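Local coordinates for protein HAD-superfamily hydrolase, subfamily IA, variant 1 (Ehrlichia chaffeensis, PDB 3KZX) that probably hydrolyses 2-phosphoglycolate to glycolate and phosphate, as a phosphatase of the HAD-like hydrolase superfamily, at residues K72-I75 against T76-G79. Residues are numbered along the deposited sequence; the frame is centred on the assembly and turned at random.
Sequences KYLI and TLLG
Two donors grip the carbonyl oxygen of Tyr-73: Thr-76 OG1 lies 2.8 Å from Tyr-73 O, and Leu-77 N is 3.0 Å from that same oxygen. They arrive differently, the amide lying in the carbonyl plane and the hydroxyl tilted 28° out of it. A chi1 of 64° sets Thr-76 OG1 between its own backbone N and carbonyl carbon, from where it reaches back to the preceding turn; the hydroxyl thus donates to the helix that carries it. The same rotation lays Thr-76 CG2 3.4 Å from Lys-72 O, which accepts from Thr-76 N. Leu-78 N bonds to Leu-74 O at 2.9 Å, continuing the i to i+4 pattern. The next such bond, Gly-79 N to Ile-75 O (3.1 Å), involves a residue whose phi is already positive (54°), evidence that the helix terminates here. A water donates to Ile-75 O (2.9 Å) and to Gly-79 O (3.0 Å), bridging the end of this turn. Leu-74 CB and Leu-78 CD2, one turn apart, are in ordinary apolar contact at 4.4 Å. These two leucines form the buried side of helix 70-78, where Leu-74 meets Phe-48 and Leu-78 meets Leu-52 of helix 45-54, while Trp-82 and Ala-85 pack against them from helix 82-95. Inserted between core strands 27-30 and 121-126, this helical bundle is consistent with the cap of subfamily I HAD hydrolases.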
loop_
_atom_site.group_PDB
_atom_site.type_symbol
_atom_site.label_atom_id
_atom_site.label_comp_id
_atom_site.label_asym_id
_atom_site.label_seq_id
_atom_site.Cartn_x
_atom_site.Cartn_y
_atom_site.Cartn_z
ATOM N N LYS A 72 -15.407 -3.102 -13.039
ATOM C CA LYS A 72 -16.327 -4.227 -13.320
ATOM C C LYS A 72 -16.262 -4.623 -14.761
ATOM O O LYS A 72 -16.284 -5.798 -15.093
ATOM C CB LYS A 72 -17.771 -3.921 -12.924
ATOM C CG LYS A 72 -18.067 -4.373 -11.478
ATOM C CD LYS A 72 -19.426 -3.907 -10.959
ATOM C CE LYS A 72 -19.552 -4.100 -9.433
ATOM N NZ LYS A 72 -20.307 -5.318 -9.061
ATOM N N TYR A 73 -16.147 -3.645 -15.637
ATOM C CA TYR A 73 -15.994 -3.955 -17.054
ATOM C C TYR A 73 -14.742 -4.797 -17.318
ATOM O O TYR A 73 -14.817 -5.804 -18.033
ATOM C CB TYR A 73 -15.945 -2.677 -17.877
ATOM C CG TYR A 73 -15.983 -2.896 -19.349
ATOM C CD1 TYR A 73 -17.193 -2.987 -20.028
ATOM C CD2 TYR A 73 -14.821 -2.955 -20.084
ATOM C CE1 TYR A 73 -17.229 -3.164 -21.408
ATOM C CE2 TYR A 73 -14.846 -3.140 -21.449
ATOM C CZ TYR A 73 -16.034 -3.235 -22.106
ATOM O OH TYR A 73 -16.037 -3.422 -23.461
ATOM N N LEU A 74 -13.598 -4.374 -16.778
ATOM C CA LEU A 74 -12.332 -5.101 -16.992
ATOM C C LEU A 74 -12.390 -6.519 -16.396
ATOM O O LEU A 74 -11.893 -7.474 -16.997
ATOM C CB LEU A 74 -11.152 -4.345 -16.383
ATOM C CG LEU A 74 -10.763 -3.019 -17.048
ATOM C CD1 LEU A 74 -9.678 -2.279 -16.247
ATOM C CD2 LEU A 74 -10.325 -3.227 -18.479
ATOM N N ILE A 75 -13.035 -6.658 -15.243
ATOM C CA ILE A 75 -13.167 -7.965 -14.623
ATOM C C ILE A 75 -13.852 -8.924 -15.564
ATOM O O ILE A 75 -13.394 -10.062 -15.733
ATOM C CB ILE A 75 -13.899 -7.914 -13.270
ATOM C CG1 ILE A 75 -12.992 -7.289 -12.204
ATOM C CG2 ILE A 75 -14.337 -9.327 -12.839
ATOM C CD1 ILE A 75 -13.719 -6.709 -10.991
ATOM N N THR A 76 -14.939 -8.483 -16.208
ATOM C CA THR A 76 -15.655 -9.375 -17.119
ATOM C C THR A 76 -14.876 -9.623 -18.420
ATOM O O THR A 76 -14.996 -10.685 -19.018
ATOM C CB THR A 76 -17.050 -8.824 -17.470
ATOM O OG1 THR A 76 -16.905 -7.597 -18.185
ATOM C CG2 THR A 76 -17.860 -8.578 -16.200
ATOM N N LEU A 77 -14.106 -8.635 -18.875
ATOM C CA LEU A 77 -13.316 -8.779 -20.115
ATOM C C LEU A 77 -12.211 -9.820 -19.899
ATOM O O LEU A 77 -12.029 -10.737 -20.710
ATOM C CB LEU A 77 -12.662 -7.443 -20.524
ATOM C CG LEU A 77 -11.632 -7.463 -21.684
ATOM C CD1 LEU A 77 -12.263 -7.940 -23.008
ATOM C CD2 LEU A 77 -10.916 -6.100 -21.865
ATOM N N LEU A 78 -11.523 -9.680 -18.787
ATOM C CA LEU A 78 -10.290 -10.462 -18.497
ATOM C C LEU A 78 -10.577 -11.888 -18.036
ATOM O O LEU A 78 -9.778 -12.789 -18.298
ATOM C CB LEU A 78 -9.464 -9.744 -17.449
ATOM C CG LEU A 78 -8.421 -8.717 -17.934
ATOM C CD1 LEU A 78 -8.713 -8.144 -19.279
ATOM C CD2 LEU A 78 -8.299 -7.594 -16.938
ATOM N N GLY A 79 -11.701 -12.084 -17.341
ATOM C CA GLY A 79 -12.091 -13.406 -16.846
ATOM C C GLY A 79 -10.961 -14.002 -16.026
ATOM O O GLY A 79 -10.470 -13.361 -15.108
HETATM O O HOH W 1 -12.647 -11.899 -13.677
#